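Local coordinates for N-acetyltransferase family protein (Bacillus anthracis, PDB 3LNB), which transfers an acetyl group from acetyl-coenzyme A to arylamine substrates and inactivates the sulfonamide antibiotic sulfamethoxazole, at residues Ile140-His145 with Asp149-Ala154; Leu71-Gly76 with Leu98-Asn103; Gln36-Lys41 with Leu90-Arg95; Leu160-Val165 with Cys253-Tyr258. The protein carries 1 engineered substitution. One frame throughout, in Å; residues are numbered along the deposited sequence.

Contact 1: Ile140-His145 with Asp149-Ala154; sequences IIILHH and DYVIDA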
# COMPACT_ATOMS: atom_id res chain seq x y z
N ILE A 140 -2.93 1.95 -7.52
CA ILE A 140 -2.08 0.78 -7.73
C ILE A 140 -1.26 0.92 -8.99
O ILE A 140 -1.45 1.87 -9.76
CB ILE A 140 -2.91 -0.52 -7.82
CG1 ILE A 140 -3.85 -0.45 -9.03
CG2 ILE A 140 -3.71 -0.72 -6.54
CD1 ILE A 140 -4.70 -1.69 -9.21
N ILE A 141 -0.35 -0.03 -9.20
CA ILE A 141 0.52 -0.03 -10.36
C ILE A 141 0.23 -1.20 -11.30
O ILE A 141 -0.01 -2.32 -10.85
CB ILE A 141 2.01 -0.15 -9.93
CG1 ILE A 141 2.44 1.09 -9.16
CG2 ILE A 141 2.90 -0.37 -11.15
CD1 ILE A 141 3.77 0.93 -8.45
N ILE A 142 0.24 -0.93 -12.60
CA ILE A 142 0.04 -1.98 -13.59
C ILE A 142 1.38 -2.09 -14.31
O ILE A 142 1.91 -1.11 -14.82
CB ILE A 142 -1.07 -1.62 -14.60
CG1 ILE A 142 -2.40 -1.43 -13.86
CG2 ILE A 142 -1.19 -2.71 -15.65
CD1 ILE A 142 -2.85 -2.64 -13.06
N LEU A 143 1.94 -3.30 -14.33
CA LEU A 143 3.22 -3.56 -14.96
C LEU A 143 3.07 -4.46 -16.18
O LEU A 143 2.38 -5.48 -16.12
CB LEU A 143 4.18 -4.25 -13.97
CG LEU A 143 5.44 -4.88 -14.61
CD1 LEU A 143 6.45 -3.79 -14.90
CD2 LEU A 143 6.05 -5.92 -13.69
N HIS A 144 3.73 -4.09 -17.27
CA HIS A 144 3.70 -4.90 -18.48
C HIS A 144 5.07 -5.54 -18.62
O HIS A 144 6.08 -4.84 -18.72
CB HIS A 144 3.42 -4.05 -19.72
CG HIS A 144 3.09 -4.86 -20.93
ND1 HIS A 144 1.90 -5.56 -21.05
CD2 HIS A 144 3.81 -5.15 -22.04
CE1 HIS A 144 1.91 -6.25 -22.18
NE2 HIS A 144 3.06 -6.02 -22.80
N HIS A 145 5.10 -6.87 -18.62
CA HIS A 145 6.36 -7.59 -18.72
C HIS A 145 6.23 -8.85 -19.56
O HIS A 145 5.41 -9.73 -19.26
CB HIS A 145 6.85 -7.96 -17.32
CG HIS A 145 8.09 -8.80 -17.31
ND1 HIS A 145 9.32 -8.31 -17.70
CD2 HIS A 145 8.27 -10.11 -17.02
CE1 HIS A 145 10.21 -9.29 -17.64
NE2 HIS A 145 9.60 -10.39 -17.23
N ASP A 149 0.47 -8.58 -18.27
CA ASP A 149 0.18 -7.50 -17.34
C ASP A 149 0.08 -8.04 -15.92
O ASP A 149 -0.41 -9.15 -15.71
CB ASP A 149 -1.14 -6.81 -17.69
CG ASP A 149 -1.01 -5.87 -18.87
OD1 ASP A 149 0.11 -5.41 -19.15
OD2 ASP A 149 -2.05 -5.58 -19.50
N TYR A 150 0.54 -7.25 -14.97
CA TYR A 150 0.49 -7.62 -13.56
C TYR A 150 0.08 -6.45 -12.72
O TYR A 150 0.34 -5.29 -13.06
CB TYR A 150 1.86 -8.07 -13.05
CG TYR A 150 2.46 -9.24 -13.77
CD1 TYR A 150 3.02 -9.10 -15.04
CD2 TYR A 150 2.50 -10.50 -13.16
CE1 TYR A 150 3.59 -10.18 -15.69
CE2 TYR A 150 3.07 -11.59 -13.80
CZ TYR A 150 3.62 -11.42 -15.07
OH TYR A 150 4.20 -12.49 -15.70
N VAL A 151 -0.59 -6.74 -11.61
CA VAL A 151 -0.96 -5.69 -10.68
C VAL A 151 0.17 -5.67 -9.66
O VAL A 151 0.59 -6.71 -9.16
CB VAL A 151 -2.30 -5.98 -9.94
CG1 VAL A 151 -2.40 -5.13 -8.67
CG2 VAL A 151 -3.47 -5.68 -10.87
N ILE A 152 0.69 -4.48 -9.38
CA ILE A 152 1.75 -4.31 -8.40
C ILE A 152 1.11 -3.44 -7.34
O ILE A 152 0.76 -2.29 -7.60
CB ILE A 152 2.98 -3.56 -8.98
CG1 ILE A 152 3.51 -4.29 -10.22
CG2 ILE A 152 4.08 -3.47 -7.93
CD1 ILE A 152 3.98 -5.70 -9.94
N ASP A 153 0.93 -3.99 -6.14
CA ASP A 153 0.28 -3.22 -5.08
C ASP A 153 0.95 -3.37 -3.72
O ASP A 153 0.96 -4.44 -3.13
CB ASP A 153 -1.19 -3.65 -4.98
CG ASP A 153 -2.00 -2.74 -4.06
OD1 ASP A 153 -1.42 -1.83 -3.43
OD2 ASP A 153 -3.23 -2.96 -3.98
N ALA A 154 1.52 -2.27 -3.24
CA ALA A 154 2.18 -2.26 -1.94
C ALA A 154 1.42 -1.34 -1.00
O ALA A 154 1.94 -0.97 0.05
CB ALA A 154 3.62 -1.79 -2.09
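Ile141 and Ile152 face each other as an antiparallel hydrogen-bonded pair: Ile141 N reaches Ile152 O at 3.0 Å and Ile152 N returns to Ile141 O at 2.7 Å. Leu143 and Tyr150 repeat this double link two residues along, and Ile142-Val151 and His144-Asp149 are the non-hydrogen-bonded pairs that alternate with them. The short strand axes approach to 4.6 Å, with their N-to-C directions 149° apart.

Ile152 can be followed outward. Its CB lies 3.7 Å from Ile141 CB; CG1, which chi1 of -57° sets beside the backbone N, passes on to Leu143 CB at 3.8 Å, so one side chain spans two residues of strand 131-145. CD1 then turns to Pro164 of the loop beyond. The other side of the sheet carries the Ile142 CD1 contact with Val151 CG2 and, near the turn, a His-carboxylate bond. There His144 ND1 donates to Asp149 OD1 at 2.6 Å with an N-H...O angle of 171°; the acceptor lies in the imidazole plane, but the nitrogen stands above the carboxylate plane. At the opposite end Ile140 CG2 packs 3.4 Å from Asp153 OD2, an oxygen that also accepts from His138 NE2, while Asp153 OD1 is held by Gly155 N and Asn103 ND2.

The whole is a beta hairpin, strands 131-145 and 148-152, in the antiparallel sheet of the arylamine N-acetyltransferase (NAT) fold, and it delivers Asp153 to what is probably the Cys-His-Asp triad of this family.

Contact 2: Leu71-Gly76 with Leu98-Asn103; sequences LDIMAG and LCYELN. With COA (coenzyme A), chain B.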
# COMPACT_ATOMS: atom_id res chain seq x y z
N LEU A 71 -0.91 9.43 9.50
CA LEU A 71 -0.57 10.41 10.52
C LEU A 71 -0.49 11.87 10.07
O LEU A 71 -0.74 12.77 10.88
CB LEU A 71 0.74 10.00 11.21
CG LEU A 71 0.79 8.56 11.74
CD1 LEU A 71 2.08 8.36 12.51
CD2 LEU A 71 -0.41 8.28 12.65
N ASP A 72 -0.15 12.12 8.81
CA ASP A 72 -0.09 13.50 8.33
C ASP A 72 -1.50 14.06 8.24
O ASP A 72 -1.74 15.24 8.51
CB ASP A 72 0.59 13.58 6.96
CG ASP A 72 2.11 13.60 7.06
OD1 ASP A 72 2.64 13.65 8.19
OD2 ASP A 72 2.78 13.57 6.01
N ILE A 73 -2.44 13.20 7.84
CA ILE A 73 -3.84 13.59 7.74
C ILE A 73 -4.30 13.95 9.15
O ILE A 73 -4.96 14.96 9.36
CB ILE A 73 -4.72 12.43 7.19
CG1 ILE A 73 -4.30 12.11 5.75
CG2 ILE A 73 -6.19 12.80 7.26
CD1 ILE A 73 -5.09 10.98 5.10
N MET A 74 -3.93 13.11 10.12
CA MET A 74 -4.30 13.36 11.51
C MET A 74 -3.65 14.64 12.05
O MET A 74 -4.29 15.43 12.75
CB MET A 74 -3.86 12.18 12.39
CG MET A 74 -4.57 10.87 12.06
SD MET A 74 -6.33 10.92 12.45
CE MET A 74 -7.03 11.46 10.92
N ALA A 75 -2.38 14.86 11.72
CA ALA A 75 -1.66 16.04 12.19
C ALA A 75 -1.90 17.29 11.35
O ALA A 75 -1.49 18.39 11.73
CB ALA A 75 -0.17 15.74 12.25
N GLY A 76 -2.55 17.14 10.20
CA GLY A 76 -2.79 18.29 9.34
C GLY A 76 -1.51 18.82 8.72
O GLY A 76 -1.27 20.03 8.69
N LEU A 98 -0.08 6.19 3.07
CA LEU A 98 -1.24 5.45 2.57
C LEU A 98 -0.94 4.91 1.18
O LEU A 98 0.12 5.18 0.60
CB LEU A 98 -2.47 6.37 2.55
CG LEU A 98 -3.01 6.77 3.94
CD1 LEU A 98 -4.15 7.78 3.79
CD2 LEU A 98 -3.50 5.53 4.68
N CYS A 99 -1.88 4.15 0.63
CA CYS A 99 -1.71 3.54 -0.68
C CYS A 99 -1.21 4.45 -1.80
O CYS A 99 -0.27 4.10 -2.50
CB CYS A 99 -3.03 2.90 -1.10
SG CYS A 99 -4.40 4.06 -1.22
N TYR A 100 -1.83 5.62 -1.96
CA TYR A 100 -1.41 6.52 -3.03
C TYR A 100 0.01 7.06 -2.88
O TYR A 100 0.60 7.57 -3.84
CB TYR A 100 -2.40 7.69 -3.19
CG TYR A 100 -2.68 8.45 -1.93
CD1 TYR A 100 -3.73 8.09 -1.09
CD2 TYR A 100 -1.87 9.53 -1.56
CE1 TYR A 100 -3.98 8.79 0.09
CE2 TYR A 100 -2.11 10.22 -0.39
CZ TYR A 100 -3.16 9.85 0.43
OH TYR A 100 -3.37 10.54 1.61
N GLU A 101 0.58 6.97 -1.68
CA GLU A 101 1.94 7.43 -1.45
C GLU A 101 2.89 6.26 -1.65
O GLU A 101 3.89 6.36 -2.36
CB GLU A 101 2.11 7.99 -0.04
CG GLU A 101 1.23 9.21 0.22
CD GLU A 101 1.28 9.66 1.66
OE1 GLU A 101 2.20 10.43 2.03
OE2 GLU A 101 0.41 9.22 2.44
N LEU A 102 2.57 5.14 -1.02
CA LEU A 102 3.38 3.94 -1.14
C LEU A 102 3.54 3.52 -2.60
O LEU A 102 4.66 3.28 -3.06
CB LEU A 102 2.76 2.80 -0.32
CG LEU A 102 2.81 2.98 1.20
CD1 LEU A 102 1.93 1.94 1.90
CD2 LEU A 102 4.26 2.86 1.66
N ASN A 103 2.43 3.43 -3.32
CA ASN A 103 2.49 3.02 -4.72
C ASN A 103 3.01 4.08 -5.68
O ASN A 103 3.50 3.75 -6.75
CB ASN A 103 1.14 2.49 -5.19
CG ASN A 103 0.84 1.10 -4.64
OD1 ASN A 103 1.76 0.30 -4.43
ND2 ASN A 103 -0.43 0.80 -4.43
N1A COA B . -8.74 3.84 8.45
C2A COA B . -8.56 4.06 9.74
N3A COA B . -8.68 3.10 10.64
C4A COA B . -8.98 1.85 10.26
C5A COA B . -9.19 1.58 8.91
C6A COA B . -9.05 2.61 8.00
N6A COA B . -9.22 2.40 6.70
N7A COA B . -9.46 0.28 8.80
C8A COA B . -9.43 -0.24 10.03
N9A COA B . -9.14 0.70 10.92
C1B COA B . -8.91 0.49 12.36
C2B COA B . -10.10 -0.13 13.09
O2B COA B . -11.07 0.88 13.39
C3B COA B . -9.43 -0.63 14.36
O3B COA B . -9.44 0.38 15.37
P3B COA B . -9.55 -0.07 16.92
O7A COA B . -8.64 -1.19 17.24
O8A COA B . -9.24 1.25 17.79
O9A COA B . -11.10 -0.43 17.14
C4B COA B . -7.99 -0.92 13.91
O4B COA B . -7.91 -0.53 12.53
C5B COA B . -7.67 -2.41 14.01
O5B COA B . -8.54 -3.16 13.15
P1A COA B . -8.55 -4.76 13.23
O1A COA B . -9.45 -5.26 11.99
O2A COA B . -9.07 -5.24 14.53
O3A COA B . -7.03 -5.23 12.98
P2A COA B . -6.34 -5.33 11.53
O4A COA B . -6.59 -6.84 11.03
O5A COA B . -4.89 -5.02 11.63
O6A COA B . -7.14 -4.37 10.51
CBP COA B . -6.12 -2.88 8.84
CCP COA B . -6.70 -3.03 10.25
CDP COA B . -4.79 -3.64 8.76
CEP COA B . -5.88 -1.40 8.56
CAP COA B . -7.10 -3.43 7.81
OAP COA B . -8.36 -2.75 7.94
C9P COA B . -6.59 -3.23 6.38
O9P COA B . -5.66 -3.91 5.94
N8P COA B . -7.24 -2.30 5.69
C7P COA B . -6.92 -1.97 4.29
C6P COA B . -6.95 -0.45 4.08
C5P COA B . -7.03 -0.10 2.60
O5P COA B . -8.07 -0.26 1.97
N4P COA B . -5.92 0.40 2.06
C3P COA B . -5.86 0.77 0.64
C2P COA B . -6.51 2.14 0.40
S1P COA B . -5.57 3.55 1.09
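Ile73 meets Leu98 through a single pair of methyl groups, CD1 to CD1 at 3.6 Å, and the two side chains cross at about a right angle. In both, CD1 stands anti to CA: chi2 of 180° in Ile73 carries the methyl straight out from helix 71-75, and a nearly equal chi2 in Leu98 extends its own CD1 to meet it. The second partner of Ile73 CD1 is the phenol oxygen Tyr100 OH, 3.9 Å away. Chi1 of 54° puts Tyr100 CG between the backbone N and the carbonyl carbon, and only the far end of the ring comes near Ile73. Ile238 of helix 228-240 packs on Ile73, Leu98 and Tyr100 alike.

Leu98 is the N-cap residue of helix 99-112, the helix that opens with Cys99, which lines the coenzyme A pocket and is probably the nucleophile of the Cys-His-Asp triad known in arylamine N-acetyltransferases. The start of this helix is well anchored. Leu98 O accepts from both Glu101 N and Leu102 N, each at 2.9 Å, and Leu98 N donates to Glu101 OE2 at 3.1 Å with an N-H...O angle of 175°, approaching from above the carboxylate plane. Lys89 pairs with Glu101 OE1 and also with Asp72 OD2, a shared cation that probably offsets the like charges of the two acids. Helix 71-75 ends in a Schellman motif with Gly76, at positive phi, as its C-prime residue.

Contact 3: Gln36-Lys41 with Leu90-Arg95; sequences QKEFFK and LLIQKR. With FMT (formic acid), chain D.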
# COMPACT_ATOMS: atom_id res chain seq x y z
N GLN A 36 16.68 5.96 -6.26
CA GLN A 36 17.08 4.56 -6.22
C GLN A 36 18.01 4.29 -5.04
O GLN A 36 17.85 3.31 -4.32
CB GLN A 36 17.78 4.15 -7.52
CG GLN A 36 16.84 3.93 -8.71
CD GLN A 36 17.58 3.43 -9.94
OE1 GLN A 36 18.48 4.10 -10.45
NE2 GLN A 36 17.19 2.26 -10.44
N LYS A 37 19.00 5.16 -4.87
CA LYS A 37 19.96 5.03 -3.78
C LYS A 37 19.25 5.06 -2.44
O LYS A 37 19.50 4.22 -1.59
CB LYS A 37 21.00 6.15 -3.85
CG LYS A 37 21.82 6.16 -5.13
CD LYS A 37 22.82 7.32 -5.11
CE LYS A 37 23.54 7.47 -6.44
NZ LYS A 37 24.43 8.66 -6.42
N GLU A 38 18.37 6.04 -2.25
CA GLU A 38 17.64 6.17 -0.99
C GLU A 38 16.67 5.01 -0.80
O GLU A 38 16.46 4.53 0.32
CB GLU A 38 16.85 7.48 -0.93
CG GLU A 38 17.69 8.75 -0.87
CD GLU A 38 18.58 8.82 0.36
OE1 GLU A 38 18.12 8.45 1.46
OE2 GLU A 38 19.75 9.25 0.23
N PHE A 39 16.08 4.57 -1.90
CA PHE A 39 15.12 3.47 -1.85
C PHE A 39 15.81 2.22 -1.31
O PHE A 39 15.33 1.61 -0.35
CB PHE A 39 14.55 3.19 -3.24
CG PHE A 39 13.29 2.38 -3.23
CD1 PHE A 39 12.07 2.98 -2.97
CD2 PHE A 39 13.34 1.00 -3.45
CE1 PHE A 39 10.90 2.22 -2.93
CE2 PHE A 39 12.18 0.24 -3.41
CZ PHE A 39 10.96 0.85 -3.15
N PHE A 40 16.93 1.85 -1.92
CA PHE A 40 17.71 0.68 -1.52
C PHE A 40 18.10 0.73 -0.04
O PHE A 40 18.00 -0.27 0.67
CB PHE A 40 18.98 0.58 -2.37
CG PHE A 40 18.75 0.11 -3.77
CD1 PHE A 40 19.28 0.81 -4.85
CD2 PHE A 40 18.01 -1.05 -4.03
CE1 PHE A 40 19.09 0.38 -6.15
CE2 PHE A 40 17.81 -1.49 -5.33
CZ PHE A 40 18.35 -0.78 -6.40
N LYS A 41 18.53 1.91 0.41
CA LYS A 41 18.94 2.10 1.80
C LYS A 41 17.77 1.88 2.76
O LYS A 41 17.89 1.12 3.73
CB LYS A 41 19.49 3.52 1.98
CG LYS A 41 19.86 3.87 3.42
CD LYS A 41 20.28 5.33 3.55
CE LYS A 41 20.65 5.67 5.00
NZ LYS A 41 21.04 7.10 5.14
N LEU A 90 8.84 9.30 2.98
CA LEU A 90 8.97 7.87 3.19
C LEU A 90 10.37 7.27 3.28
O LEU A 90 10.56 6.23 3.91
CB LEU A 90 8.19 7.09 2.13
CG LEU A 90 6.67 7.06 2.28
CD1 LEU A 90 6.11 8.43 1.98
CD2 LEU A 90 6.10 6.03 1.32
N LEU A 91 11.35 7.90 2.64
CA LEU A 91 12.69 7.35 2.69
C LEU A 91 13.58 8.08 3.69
O LEU A 91 14.03 7.49 4.66
CB LEU A 91 13.32 7.36 1.29
CG LEU A 91 12.49 6.66 0.22
CD1 LEU A 91 13.25 6.63 -1.10
CD2 LEU A 91 12.15 5.24 0.66
N ILE A 92 13.82 9.36 3.45
CA ILE A 92 14.69 10.15 4.32
C ILE A 92 14.20 10.32 5.76
O ILE A 92 14.96 10.08 6.70
CB ILE A 92 14.96 11.53 3.69
CG1 ILE A 92 15.73 11.33 2.38
CG2 ILE A 92 15.74 12.42 4.65
CD1 ILE A 92 15.84 12.58 1.54
N GLN A 93 12.95 10.74 5.94
CA GLN A 93 12.43 10.95 7.29
C GLN A 93 11.89 9.65 7.88
O GLN A 93 11.27 9.64 8.95
CB GLN A 93 11.35 12.03 7.27
CG GLN A 93 11.84 13.35 6.65
CD GLN A 93 10.75 14.40 6.50
OE1 GLN A 93 9.63 14.08 6.11
NE2 GLN A 93 11.08 15.66 6.79
N LYS A 94 12.15 8.55 7.18
CA LYS A 94 11.72 7.22 7.62
C LYS A 94 10.27 7.16 8.12
O LYS A 94 10.00 6.65 9.21
CB LYS A 94 12.66 6.68 8.70
CG LYS A 94 14.11 6.51 8.24
CD LYS A 94 14.99 6.02 9.39
CE LYS A 94 16.44 6.49 9.25
NZ LYS A 94 17.27 6.13 10.45
N ARG A 95 9.35 7.69 7.32
CA ARG A 95 7.93 7.67 7.65
C ARG A 95 7.26 6.63 6.75
O ARG A 95 7.91 5.97 5.93
CB ARG A 95 7.27 9.04 7.39
CG ARG A 95 7.67 10.18 8.34
CD ARG A 95 6.93 10.09 9.68
NE ARG A 95 5.48 9.99 9.50
CZ ARG A 95 4.69 11.00 9.13
NH1 ARG A 95 5.19 12.21 8.92
NH2 ARG A 95 3.39 10.78 8.96
C FMT D . 17.91 -0.71 -12.62
O1 FMT D . 18.42 0.14 -11.93
O2 FMT D . 17.44 -1.84 -12.06
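With chi1 of -55° and chi2 of -176°, Leu91 stretches its CD1 methyl toward helix 34-42, where it settles 3.7 Å from Glu38 CB and 3.6 Å from Phe39 N. The methyl therefore lies against the helix backbone as well as its side chains. Glu38 takes a different course: a bend at chi2 of -61° folds the chain and brings OE1 to within 3.9 Å of Ile92 CG1, a contact between a carboxylate oxygen and an aliphatic branch, the two side chains crossing at a slant.

The two segments bury 203 Å² and share no hydrogen bond; this is packing of the N-terminal helix 34-42 on the last turn of helix 83-92, which widens to a pi-type turn at 90-92 within the helical part of the arylamine N-acetyltransferase (NAT) fold. Phe39 CB also lies 4.3 Å from Leu91 CD1, while the Phe39 ring stacks on Phe109 of helix 99-112. That helix supplies Leu105 to Leu91 as well, so it backs both partners. Arg42, at the end of helix 34-42, donates from NE to Leu90 O and from NH1 to Arg95 O. Gln36 NE2 donates to O1 of a formic acid molecule, probably from the crystallisation liquor, at 2.9 Å.

Contact 4: Leu160-Val165 with Cys253-Tyr258; sequences LPLHPV and CKLTNY. With FMT (formic acid), chain C.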
# COMPACT_ATOMS: atom_id res chain seq x y z
N LEU A 160 -1.52 -7.36 1.60
CA LEU A 160 -0.44 -7.23 0.62
C LEU A 160 -0.14 -8.55 -0.09
O LEU A 160 0.14 -9.56 0.55
CB LEU A 160 0.82 -6.73 1.33
CG LEU A 160 0.72 -5.36 1.99
CD1 LEU A 160 1.99 -5.09 2.79
CD2 LEU A 160 0.51 -4.29 0.93
N PRO A 161 -0.21 -8.56 -1.43
CA PRO A 161 0.06 -9.78 -2.19
C PRO A 161 1.52 -10.21 -2.08
O PRO A 161 1.83 -11.41 -2.07
CB PRO A 161 -0.32 -9.39 -3.62
CG PRO A 161 -1.43 -8.40 -3.40
CD PRO A 161 -0.85 -7.55 -2.29
N LEU A 162 2.42 -9.23 -2.01
CA LEU A 162 3.86 -9.48 -1.90
C LEU A 162 4.47 -10.16 -3.12
O LEU A 162 5.58 -10.69 -3.06
CB LEU A 162 4.15 -10.29 -0.63
CG LEU A 162 3.65 -9.68 0.68
CD1 LEU A 162 4.06 -10.58 1.84
CD2 LEU A 162 4.21 -8.27 0.86
N HIS A 163 3.74 -10.14 -4.23
CA HIS A 163 4.17 -10.71 -5.51
C HIS A 163 3.32 -10.06 -6.60
O HIS A 163 2.19 -9.65 -6.34
CB HIS A 163 3.89 -12.22 -5.60
CG HIS A 163 4.51 -13.04 -4.51
ND1 HIS A 163 5.84 -13.37 -4.49
CD2 HIS A 163 3.96 -13.58 -3.39
CE1 HIS A 163 6.10 -14.08 -3.40
NE2 HIS A 163 4.98 -14.22 -2.72
N PRO A 164 3.86 -9.94 -7.82
CA PRO A 164 3.03 -9.33 -8.86
C PRO A 164 1.83 -10.27 -9.04
O PRO A 164 1.99 -11.49 -8.96
CB PRO A 164 3.94 -9.36 -10.08
CG PRO A 164 5.30 -9.20 -9.49
CD PRO A 164 5.25 -10.09 -8.27
N VAL A 165 0.64 -9.72 -9.26
CA VAL A 165 -0.54 -10.56 -9.45
C VAL A 165 -0.89 -10.52 -10.94
O VAL A 165 -1.30 -9.49 -11.46
CB VAL A 165 -1.72 -10.05 -8.60
CG1 VAL A 165 -2.86 -11.07 -8.63
CG2 VAL A 165 -1.26 -9.80 -7.17
N CYS A 253 -0.11 0.56 10.31
CA CYS A 253 -0.05 -0.89 10.16
C CYS A 253 1.23 -1.32 9.45
O CYS A 253 1.76 -0.59 8.62
CB CYS A 253 -1.26 -1.38 9.36
SG CYS A 253 -1.24 -3.14 8.94
N LYS A 254 1.70 -2.51 9.79
CA LYS A 254 2.91 -3.03 9.19
C LYS A 254 2.93 -4.54 9.32
O LYS A 254 2.34 -5.11 10.25
CB LYS A 254 4.14 -2.43 9.88
CG LYS A 254 5.48 -2.80 9.25
CD LYS A 254 6.65 -2.07 9.92
CE LYS A 254 6.92 -2.60 11.31
NZ LYS A 254 7.41 -4.01 11.27
N LEU A 255 3.60 -5.20 8.39
CA LEU A 255 3.73 -6.64 8.41
C LEU A 255 4.86 -7.03 9.34
O LEU A 255 5.78 -6.25 9.58
CB LEU A 255 4.04 -7.17 7.01
CG LEU A 255 2.88 -7.41 6.05
CD1 LEU A 255 1.87 -6.27 6.12
CD2 LEU A 255 3.44 -7.58 4.66
N THR A 256 4.79 -8.25 9.85
CA THR A 256 5.81 -8.80 10.73
C THR A 256 6.08 -10.21 10.23
O THR A 256 5.36 -10.72 9.37
CB THR A 256 5.33 -8.90 12.19
OG1 THR A 256 4.19 -9.76 12.27
CG2 THR A 256 4.96 -7.53 12.72
N ASN A 257 7.12 -10.85 10.76
CA ASN A 257 7.42 -12.20 10.33
C ASN A 257 6.33 -13.20 10.71
O ASN A 257 6.20 -14.24 10.08
CB ASN A 257 8.77 -12.63 10.88
CG ASN A 257 9.91 -11.85 10.27
OD1 ASN A 257 10.11 -11.87 9.05
ND2 ASN A 257 10.67 -11.14 11.10
N TYR A 258 5.53 -12.86 11.72
CA TYR A 258 4.47 -13.77 12.17
C TYR A 258 3.05 -13.25 11.95
O TYR A 258 2.09 -13.83 12.47
CB TYR A 258 4.69 -14.10 13.64
CG TYR A 258 6.03 -14.75 13.89
CD1 TYR A 258 6.36 -15.97 13.30
CD2 TYR A 258 6.98 -14.14 14.71
CE1 TYR A 258 7.61 -16.56 13.50
CE2 TYR A 258 8.24 -14.72 14.91
CZ TYR A 258 8.54 -15.93 14.31
OH TYR A 258 9.78 -16.50 14.50
C FMT C . 5.27 -14.39 0.86
O1 FMT C . 4.99 -15.22 0.01
O2 FMT C . 4.67 -14.43 2.06
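The loop between strands 148-152 and 165-166 meets strand 252-256 of the five-stranded antiparallel sheet here, in a buried apolar contact that sets Leu160 and Leu162 of the loop against Leu255. Leu160 CG stands beside the backbone N (chi1 -61°), directing CD1 against both methyl groups of Leu255, 3.4 Å from CD2 and 3.5 Å from CD1, the first tighter than a usual carbon-carbon contact. The Leu160 methyl is thus seated at the fork of the Leu255 side chain. Leu162 arrives differently, tip to tip, its CD2 3.9 Å from Leu255 CD2, so that this one methyl is shared by both loop leucines.

Leu162 has a left-handed helical backbone that turns the loop. Next along, the imidazole of His163 is held at both nitrogens: ND1 bonds Asp56 OD1 of helix 55-65, and NE2 donates in the ring plane to O1 of a formic acid molecule at 2.9 Å, with an N-H...O angle of 162°. That molecule is probably a crystallisation component. Met64 of helix 55-65 packs on Leu255, and Leu160 O is fixed by Thr176 OG1.

Cys253, in the same strand, touches coenzyme A, and the Leu160 side chain lies about 8 Å from that ligand. The contact thus joins the loop that follows the hairpin of the eight-stranded sheet to a strand lining the cofactor pocket of the arylamine N-acetyltransferase (NAT) fold.

How the contacts relate
Contacts 1 and 2 lie on opposite sides of the chain's centre, about 21 Å apart between centres, yet touch: Asn103 OD1 accepts from Ala154 N at 2.8 Å, tying helix 99-112 to the residue after Asp153. This is a link between the segments that carry Cys99 and Asp153 of the probable triad beside coenzyme A. Contact 3 joins contact 2 through the salt bridge of Arg95 NH1 with Asp72 OD1, 3.0 Å, and stays about 8 Å from contact 1 by nearest atoms. Contact 4 leads into the next strand of the same sheet, where Val151 N donates to Val165 O at 2.8 Å, but remains about 6 Å from contact 2 at the nearest atoms.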